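Glycosyl hydrolase, family 38 (Enterococcus faecalis, PDB 5KBP) probably hydrolyses alpha-mannosidic linkages in carbohydrates, as a metal-dependent glycoside hydrolase of family 38. Local coordinates at residues A[25-37]-A[58-70]. Numbering follows the deposited sequence.
With SO4 (sulfate ion), chain C.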
ATOM      1  N   TYR A  25       3.572   1.993  10.022  1.00 34.82           N
ATOM      2  CA  TYR A  25       2.395   2.816  10.294  1.00 36.93           C
ATOM      3  C   TYR A  25       1.496   2.193  11.354  1.00 35.32           C
ATOM      4  O   TYR A  25       1.069   2.866  12.299  1.00 47.15           O
ATOM      5  CB  TYR A  25       1.600   3.052   9.011  1.00 38.63           C
ATOM      6  CG  TYR A  25       0.196   3.539   9.294  1.00 43.72           C
ATOM      7  CD1 TYR A  25      -0.026   4.826   9.763  1.00 46.58           C
ATOM      8  CD2 TYR A  25      -0.902   2.707   9.116  1.00 36.89           C
ATOM      9  CE1 TYR A  25      -1.303   5.277  10.038  1.00 44.11           C
ATOM     10  CE2 TYR A  25      -2.187   3.151   9.389  1.00 30.23           C
ATOM     11  CZ  TYR A  25      -2.380   4.438   9.850  1.00 43.18           C
ATOM     12  OH  TYR A  25      -3.652   4.889  10.123  1.00 51.53           O
ATOM     13  N   GLU A  26       1.198   0.899  11.215  1.00 38.85           N
ATOM     14  CA  GLU A  26       0.241   0.271  12.119  1.00 41.00           C
ATOM     15  C   GLU A  26       0.785   0.154  13.537  1.00 42.29           C
ATOM     16  O   GLU A  26       0.003   0.099  14.491  1.00 45.59           O
ATOM     17  CB  GLU A  26      -0.166  -1.101  11.586  1.00 37.69           C
ATOM     18  CG  GLU A  26      -1.014  -1.053  10.321  1.00 48.16           C
ATOM     19  CD  GLU A  26      -2.391  -0.437  10.539  1.00 56.11           C
ATOM     20  OE1 GLU A  26      -3.061  -0.121   9.534  1.00 49.98           O
ATOM     21  OE2 GLU A  26      -2.808  -0.273  11.706  1.00 56.22           O
ATOM     22  N   GLU A  27       2.110   0.113  13.698  1.00 32.70           N
ATOM     23  CA  GLU A  27       2.681   0.128  15.042  1.00 37.86           C
ATOM     24  C   GLU A  27       2.367   1.440  15.750  1.00 45.30           C
ATOM     25  O   GLU A  27       1.988   1.443  16.927  1.00 52.60           O
ATOM     26  CB  GLU A  27       4.189  -0.111  14.977  1.00 37.19           C
ATOM     27  CG  GLU A  27       4.588  -1.498  14.479  1.00 52.41           C
ATOM     28  CD  GLU A  27       4.442  -2.570  15.544  1.00 62.18           C
ATOM     29  OE1 GLU A  27       4.327  -2.212  16.734  1.00 61.50           O
ATOM     30  OE2 GLU A  27       4.446  -3.769  15.193  1.00 61.68           O
ATOM     31  N   HIS A  28       2.511   2.567  15.045  1.00 41.44           N
ATOM     32  CA  HIS A  28       2.062   3.841  15.594  1.00 33.18           C
ATOM     33  C   HIS A  28       0.545   3.876  15.728  1.00 37.30           C
ATOM     34  O   HIS A  28       0.013   4.425  16.699  1.00 45.05           O
ATOM     35  CB  HIS A  28       2.534   4.999  14.715  1.00 30.48           C
ATOM     36  CG  HIS A  28       4.017   5.195  14.705  1.00 40.31           C
ATOM     37  ND1 HIS A  28       4.724   5.590  15.820  1.00 51.83           N
ATOM     38  CD2 HIS A  28       4.926   5.069  13.709  1.00 49.19           C
ATOM     39  CE1 HIS A  28       6.005   5.689  15.514  1.00 53.66           C
ATOM     40  NE2 HIS A  28       6.154   5.381  14.238  1.00 50.83           N
ATOM     41  N   HIS A  29      -0.166   3.293  14.758  1.00 33.51           N
ATOM     42  CA  HIS A  29      -1.622   3.367  14.750  1.00 32.70           C
ATOM     43  C   HIS A  29      -2.226   2.643  15.946  1.00 34.21           C
ATOM     44  O   HIS A  29      -3.168   3.143  16.572  1.00 36.67           O
ATOM     45  CB  HIS A  29      -2.165   2.786  13.446  1.00 35.87           C
ATOM     46  CG  HIS A  29      -3.638   2.979  13.265  1.00 43.07           C
ATOM     47  ND1 HIS A  29      -4.385   2.216  12.393  1.00 46.59           N
ATOM     48  CD2 HIS A  29      -4.502   3.850  13.837  1.00 42.93           C
ATOM     49  CE1 HIS A  29      -5.645   2.608  12.438  1.00 43.78           C
ATOM     50  NE2 HIS A  29      -5.744   3.597  13.308  1.00 42.10           N
ATOM     51  N   MET A  30      -1.700   1.461  16.279  1.00 35.85           N
ATOM     52  CA  MET A  30      -2.220   0.727  17.427  1.00 41.78           C
ATOM     53  C   MET A  30      -1.920   1.444  18.736  1.00 38.46           C
ATOM     54  O   MET A  30      -2.657   1.276  19.716  1.00 40.89           O
ATOM     55  CB  MET A  30      -1.650  -0.691  17.450  1.00 35.57           C
ATOM     56  CG  MET A  30      -2.098  -1.567  16.290  1.00 41.23           C
ATOM     57  SD  MET A  30      -3.889  -1.756  16.177  1.00 43.58           S
ATOM     58  CE  MET A  30      -4.278  -0.620  14.845  1.00 32.27           C
ATOM     59  N   ARG A  31      -0.851   2.239  18.774  1.00 38.68           N
ATOM     60  CA  ARG A  31      -0.580   3.059  19.948  1.00 43.83           C
ATOM     61  C   ARG A  31      -1.456   4.304  19.983  1.00 44.22           C
ATOM     62  O   ARG A  31      -1.698   4.853  21.064  1.00 47.47           O
ATOM     63  CB  ARG A  31       0.898   3.441  19.988  1.00 34.62           C
ATOM     64  CG  ARG A  31       1.801   2.293  20.408  1.00 38.68           C
ATOM     65  CD  ARG A  31       3.274   2.612  20.225  1.00 33.41           C
ATOM     66  NE  ARG A  31       4.114   1.530  20.731  1.00 41.28           N
ATOM     67  CZ  ARG A  31       4.468   0.461  20.024  1.00 43.13           C
ATOM     68  NH1 ARG A  31       4.055   0.323  18.771  1.00 35.57           N
ATOM     69  NH2 ARG A  31       5.236  -0.474  20.571  1.00 37.54           N
ATOM     70  N   LEU A  32      -1.941   4.757  18.824  1.00 42.03           N
ATOM     71  CA  LEU A  32      -2.912   5.845  18.804  1.00 38.90           C
ATOM     72  C   LEU A  32      -4.230   5.410  19.432  1.00 37.74           C
ATOM     73  O   LEU A  32      -4.908   6.212  20.083  1.00 37.59           O
ATOM     74  CB  LEU A  32      -3.133   6.328  17.371  1.00 49.00           C
ATOM     75  CG  LEU A  32      -4.059   7.532  17.201  1.00 53.07           C
ATOM     76  CD1 LEU A  32      -3.455   8.765  17.853  1.00 56.17           C
ATOM     77  CD2 LEU A  32      -4.365   7.794  15.730  1.00 52.43           C
ATOM     78  N   ILE A  33      -4.605   4.142  19.248  1.00 39.39           N
ATOM     79  CA  ILE A  33      -5.833   3.633  19.850  1.00 41.64           C
ATOM     80  C   ILE A  33      -5.726   3.660  21.368  1.00 45.69           C
ATOM     81  O   ILE A  33      -6.677   4.028  22.067  1.00 52.91           O
ATOM     82  CB  ILE A  33      -6.136   2.215  19.331  1.00 39.35           C
ATOM     83  CG1 ILE A  33      -6.086   2.187  17.801  1.00 41.82           C
ATOM     84  CG2 ILE A  33      -7.493   1.743  19.830  1.00 36.15           C
ATOM     85  CD1 ILE A  33      -7.075   3.116  17.141  1.00 38.00           C
ATOM     86  N   GLU A  34      -4.565   3.269  21.900  1.00 43.16           N
ATOM     87  CA  GLU A  34      -4.360   3.306  23.345  1.00 50.04           C
ATOM     88  C   GLU A  34      -4.445   4.732  23.878  1.00 44.11           C
ATOM     89  O   GLU A  34      -5.027   4.970  24.943  1.00 42.24           O
ATOM     90  CB  GLU A  34      -3.010   2.684  23.701  1.00 54.26           C
ATOM     91  CG  GLU A  34      -2.929   1.185  23.458  1.00 70.34           C
ATOM     92  CD  GLU A  34      -1.561   0.615  23.779  1.00 82.33           C
ATOM     93  OE1 GLU A  34      -0.607   1.406  23.946  1.00 83.23           O
ATOM     94  OE2 GLU A  34      -1.437  -0.624  23.863  1.00 82.66           O
ATOM     95  N   LEU A  35      -3.874   5.692  23.147  1.00 34.76           N
ATOM     96  CA  LEU A  35      -3.882   7.078  23.601  1.00 33.29           C
ATOM     97  C   LEU A  35      -5.303   7.624  23.680  1.00 42.79           C
ATOM     98  O   LEU A  35      -5.712   8.174  24.709  1.00 46.48           O
ATOM     99  CB  LEU A  35      -3.028   7.940  22.671  1.00 38.29           C
ATOM    100  CG  LEU A  35      -3.106   9.449  22.908  1.00 38.37           C
ATOM    101  CD1 LEU A  35      -2.528   9.816  24.262  1.00 44.79           C
ATOM    102  CD2 LEU A  35      -2.397  10.206  21.799  1.00 32.39           C
ATOM    103  N   VAL A  36      -6.073   7.478  22.597  1.00 38.49           N
ATOM    104  CA  VAL A  36      -7.428   8.021  22.574  1.00 31.93           C
ATOM    105  C   VAL A  36      -8.326   7.289  23.565  1.00 40.67           C
ATOM    106  O   VAL A  36      -9.214   7.899  24.173  1.00 45.33           O
ATOM    107  CB  VAL A  36      -7.994   7.971  21.143  1.00 38.08           C
ATOM    108  CG1 VAL A  36      -9.435   8.470  21.110  1.00 36.10           C
ATOM    109  CG2 VAL A  36      -7.123   8.794  20.204  1.00 30.25           C
ATOM    110  N   ASP A  37      -8.113   5.984  23.756  1.00 36.51           N
ATOM    111  CA  ASP A  37      -8.866   5.260  24.777  1.00 44.97           C
ATOM    112  C   ASP A  37      -8.643   5.868  26.155  1.00 49.06           C
ATOM    113  O   ASP A  37      -9.588   6.013  26.940  1.00 48.42           O
ATOM    114  CB  ASP A  37      -8.477   3.781  24.785  1.00 45.09           C
ATOM    115  CG  ASP A  37      -9.073   3.011  23.626  1.00 54.39           C
ATOM    116  OD1 ASP A  37     -10.038   3.508  23.008  1.00 57.31           O
ATOM    117  OD2 ASP A  37      -8.581   1.900  23.339  1.00 51.84           O
ATOM    118  N   THR A  58      -7.541  16.564  12.384  1.00 47.74           N
ATOM    119  CA  THR A  58      -8.790  15.825  12.525  1.00 41.07           C
ATOM    120  C   THR A  58      -8.674  14.366  12.100  1.00 43.69           C
ATOM    121  O   THR A  58      -9.569  13.575  12.422  1.00 41.32           O
ATOM    122  CB  THR A  58      -9.896  16.496  11.706  1.00 37.77           C
ATOM    123  OG1 THR A  58      -9.538  16.480  10.320  1.00 44.10           O
ATOM    124  CG2 THR A  58     -10.099  17.937  12.152  1.00 36.68           C
ATOM    125  N   ILE A  59      -7.607  13.988  11.389  1.00 40.61           N
ATOM    126  CA  ILE A  59      -7.474  12.610  10.926  1.00 39.23           C
ATOM    127  C   ILE A  59      -7.296  11.638  12.085  1.00 45.66           C
ATOM    128  O   ILE A  59      -7.502  10.431  11.914  1.00 46.34           O
ATOM    129  CB  ILE A  59      -6.305  12.486   9.928  1.00 45.77           C
ATOM    130  CG1 ILE A  59      -6.469  11.234   9.062  1.00 40.63           C
ATOM    131  CG2 ILE A  59      -4.972  12.453  10.660  1.00 27.47           C
ATOM    132  CD1 ILE A  59      -5.335  11.019   8.082  1.00 38.35           C
ATOM    133  N   ILE A  60      -6.922  12.133  13.269  1.00 42.20           N
ATOM    134  CA  ILE A  60      -6.809  11.268  14.440  1.00 31.93           C
ATOM    135  C   ILE A  60      -8.164  10.664  14.785  1.00 39.82           C
ATOM    136  O   ILE A  60      -8.261   9.490  15.164  1.00 43.48           O
ATOM    137  CB  ILE A  60      -6.214  12.054  15.625  1.00 38.70           C
ATOM    138  CG1 ILE A  60      -4.771  12.466  15.320  1.00 33.74           C
ATOM    139  CG2 ILE A  60      -6.286  11.241  16.913  1.00 37.53           C
ATOM    140  CD1 ILE A  60      -4.113  13.252  16.433  1.00 35.13           C
ATOM    141  N   LEU A  61      -9.233  11.454  14.646  1.00 42.23           N
ATOM    142  CA  LEU A  61     -10.575  10.928  14.873  1.00 43.44           C
ATOM    143  C   LEU A  61     -10.907   9.824  13.876  1.00 45.57           C
ATOM    144  O   LEU A  61     -11.478   8.792  14.247  1.00 42.51           O
ATOM    145  CB  LEU A  61     -11.601  12.059  14.779  1.00 39.61           C
ATOM    146  CG  LEU A  61     -11.401  13.273  15.687  1.00 36.95           C
ATOM    147  CD1 LEU A  61     -12.314  14.409  15.264  1.00 51.62           C
ATOM    148  CD2 LEU A  61     -11.660  12.898  17.136  1.00 30.64           C
ATOM    149  N   ASP A  62     -10.554  10.025  12.604  1.00 41.07           N
ATOM    150  CA  ASP A  62     -10.833   9.016  11.587  1.00 43.15           C
ATOM    151  C   ASP A  62     -10.019   7.750  11.823  1.00 45.95           C
ATOM    152  O   ASP A  62     -10.549   6.638  11.717  1.00 47.74           O
ATOM    153  CB  ASP A  62     -10.547   9.584  10.195  1.00 49.64           C
ATOM    154  CG  ASP A  62     -11.440  10.757   9.850  1.00 62.12           C
ATOM    155  OD1 ASP A  62     -12.554  10.839  10.408  1.00 66.13           O
ATOM    156  OD2 ASP A  62     -11.030  11.596   9.021  1.00 62.34           O
ATOM    157  N   ASP A  63      -8.730   7.901  12.142  1.00 40.29           N
ATOM    158  CA  ASP A  63      -7.880   6.736  12.359  1.00 41.39           C
ATOM    159  C   ASP A  63      -8.319   5.937  13.579  1.00 38.82           C
ATOM    160  O   ASP A  63      -8.120   4.718  13.622  1.00 45.12           O
ATOM    161  CB  ASP A  63      -6.422   7.168  12.509  1.00 39.35           C
ATOM    162  CG  ASP A  63      -5.872   7.814  11.251  1.00 55.00           C
ATOM    163  OD1 ASP A  63      -6.389   7.516  10.155  1.00 55.68           O
ATOM    164  OD2 ASP A  63      -4.918   8.614  11.360  1.00 49.84           O
ATOM    165  N   TYR A  64      -8.914   6.600  14.571  1.00 41.17           N
ATOM    166  CA  TYR A  64      -9.367   5.902  15.768  1.00 40.73           C
ATOM    167  C   TYR A  64     -10.657   5.133  15.513  1.00 43.48           C
ATOM    168  O   TYR A  64     -10.814   4.003  15.987  1.00 46.11           O
ATOM    169  CB  TYR A  64      -9.558   6.899  16.912  1.00 40.07           C
ATOM    170  CG  TYR A  64     -10.110   6.296  18.187  1.00 39.55           C
ATOM    171  CD1 TYR A  64      -9.305   5.531  19.023  1.00 43.20           C
ATOM    172  CD2 TYR A  64     -11.431   6.503  18.562  1.00 37.42           C
ATOM    173  CE1 TYR A  64      -9.805   4.984  20.194  1.00 43.85           C
ATOM    174  CE2 TYR A  64     -11.939   5.959  19.731  1.00 43.51           C
ATOM    175  CZ  TYR A  64     -11.122   5.201  20.542  1.00 46.16           C
ATOM    176  OH  TYR A  64     -11.622   4.658  21.706  1.00 43.61           O
ATOM    177  N   LEU A  65     -11.586   5.724  14.760  1.00 44.28           N
ATOM    178  CA  LEU A  65     -12.887   5.106  14.551  1.00 43.51           C
ATOM    179  C   LEU A  65     -12.864   3.992  13.516  1.00 46.46           C
ATOM    180  O   LEU A  65     -13.790   3.174  13.488  1.00 47.07           O
ATOM    181  CB  LEU A  65     -13.914   6.163  14.145  1.00 38.32           C
ATOM    182  CG  LEU A  65     -14.309   7.132  15.257  1.00 49.95           C
ATOM    183  CD1 LEU A  65     -15.481   7.979  14.814  1.00 55.35           C
ATOM    184  CD2 LEU A  65     -14.643   6.375  16.531  1.00 53.48           C
ATOM    185  N   GLN A  66     -11.839   3.931  12.664  1.00 35.17           N
ATOM    186  CA  GLN A  66     -11.762   2.814  11.730  1.00 52.58           C
ATOM    187  C   GLN A  66     -11.356   1.520  12.423  1.00 46.61           C
ATOM    188  O   GLN A  66     -11.595   0.437  11.877  1.00 43.66           O
ATOM    189  CB  GLN A  66     -10.799   3.132  10.581  1.00 54.55           C
ATOM    190  CG  GLN A  66      -9.327   3.137  10.946  1.00 60.66           C
ATOM    191  CD  GLN A  66      -8.439   3.052   9.719  1.00 71.31           C
ATOM    192  OE1 GLN A  66      -8.856   2.556   8.671  1.00 69.35           O
ATOM    193  NE2 GLN A  66      -7.212   3.540   9.840  1.00 75.62           N
ATOM    194  N   VAL A  67     -10.760   1.610  13.611  1.00 46.00           N
ATOM    195  CA  VAL A  67     -10.476   0.427  14.420  1.00 38.22           C
ATOM    196  C   VAL A  67     -11.566   0.187  15.456  1.00 40.77           C
ATOM    197  O   VAL A  67     -11.931  -0.962  15.723  1.00 42.99           O
ATOM    198  CB  VAL A  67      -9.093   0.558  15.087  1.00 40.22           C
ATOM    199  CG1 VAL A  67      -8.763  -0.703  15.872  1.00 38.75           C
ATOM    200  CG2 VAL A  67      -8.030   0.816  14.046  1.00 45.76           C
ATOM    201  N   ARG A  68     -12.104   1.253  16.053  1.00 37.33           N
ATOM    202  CA  ARG A  68     -13.142   1.163  17.077  1.00 45.51           C
ATOM    203  C   ARG A  68     -14.364   1.964  16.635  1.00 46.81           C
ATOM    204  O   ARG A  68     -14.637   3.048  17.169  1.00 43.46           O
ATOM    205  CB  ARG A  68     -12.633   1.666  18.426  1.00 44.84           C
ATOM    206  CG  ARG A  68     -11.276   1.122  18.830  1.00 49.23           C
ATOM    207  CD  ARG A  68     -11.113   1.170  20.336  1.00 52.96           C
ATOM    208  NE  ARG A  68     -12.041   0.254  20.992  1.00 59.24           N
ATOM    209  CZ  ARG A  68     -12.257   0.215  22.302  1.00 57.55           C
ATOM    210  NH1 ARG A  68     -11.613   1.048  23.108  1.00 55.83           N
ATOM    211  NH2 ARG A  68     -13.120  -0.655  22.806  1.00 60.15           N
ATOM    212  N   PRO A  69     -15.131   1.448  15.670  1.00 45.16           N
ATOM    213  CA  PRO A  69     -16.275   2.223  15.163  1.00 44.22           C
ATOM    214  C   PRO A  69     -17.394   2.387  16.174  1.00 52.11           C
ATOM    215  O   PRO A  69     -18.128   3.381  16.107  1.00 52.73           O
ATOM    216  CB  PRO A  69     -16.729   1.416  13.940  1.00 36.24           C
ATOM    217  CG  PRO A  69     -16.293   0.025  14.235  1.00 45.20           C
ATOM    218  CD  PRO A  69     -15.002   0.146  14.997  1.00 51.15           C
ATOM    219  N   GLU A  70     -17.548   1.453  17.113  1.00 46.68           N
ATOM    220  CA  GLU A  70     -18.617   1.557  18.099  1.00 54.62           C
ATOM    221  C   GLU A  70     -18.336   2.598  19.175  1.00 49.34           C
ATOM    222  O   GLU A  70     -19.170   2.775  20.070  1.00 52.32           O
ATOM    223  CB  GLU A  70     -18.869   0.192  18.742  1.00 59.26           C
ATOM    224  CG  GLU A  70     -19.493  -0.820  17.793  1.00 79.68           C
ATOM    225  CD  GLU A  70     -19.755  -2.161  18.450  1.00102.80           C
ATOM    226  OE1 GLU A  70     -19.899  -3.162  17.720  1.00109.34           O
ATOM    227  OE2 GLU A  70     -19.817  -2.213  19.697  1.00109.02           O
TER
HETATM  228  S   SO4 C 901     -13.911  -0.047  26.227  0.93100.38           S
HETATM  229  O1  SO4 C 901     -14.978   0.289  25.289  0.93 99.87           O
HETATM  230  O2  SO4 C 901     -13.178  -1.211  25.739  0.93101.39           O
HETATM  231  O3  SO4 C 901     -14.494  -0.352  27.530  0.93102.23           O
HETATM  232  O4  SO4 C 901     -12.999   1.087  26.356  0.93 89.14           O
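His29 NE2 bonded to Asp63 O, and Asp37 OD1 meeting Tyr64 OH and Arg68 NH1, are the polar contacts at the two ends of a nearly perpendicular helix-helix packing (axes 98° apart, 9.6 Å at closest approach) within the N-terminal family 38 domain. The His29 ring is held through both nitrogens. His29 NE2 donates to the backbone O of Asp63 at 2.6 Å, an almost straight bond (167°) that lies in the imidazole plane yet reaches the acceptor from above its carbonyl plane. His29 ND1 donates to Glu26 OE2 at 3.0 Å, on its syn side but well out of the carboxylate plane, while Glu26 OE1 is taken by Tyr342 of the second subunit. Hydrogen bonds at both ring nitrogens fix its rotation, and Tyr25 OH lies over the centre of one face. The Asp63 carboxylate turns to a different partner, forming a salt bridge with Arg19 through OD2.

Between these polar ends the packing is apolar. Leu32 CD1 meets Ile60 CG2, and Ile33 CD1 reaches both Tyr64 CD1 and Val67 CB. With CG1 anti to the backbone N (chi1 177°), Val36 places CG1 3.4 Å above the centroid of the Tyr64 ring, a CH-pi contact almost on the ring normal.

At the far end, Asp37 OD1 accepts from two donors. Tyr64 OH, with OD1 at the edge of its ring, gives a hydrogen bond whose very short apparent length is doubtful at this resolution, and Arg68 NH1 a weak one within a salt bridge. Arg68 NE pairs with Asp338 of the second subunit, so both ends border that subunit, through Glu26 and through Arg68. A sulfate, probably from the crystallisation liquor, is also bound by Lys71; Arg68 NH2 bonds its O2 at 3.0 Å and its O1 only weakly.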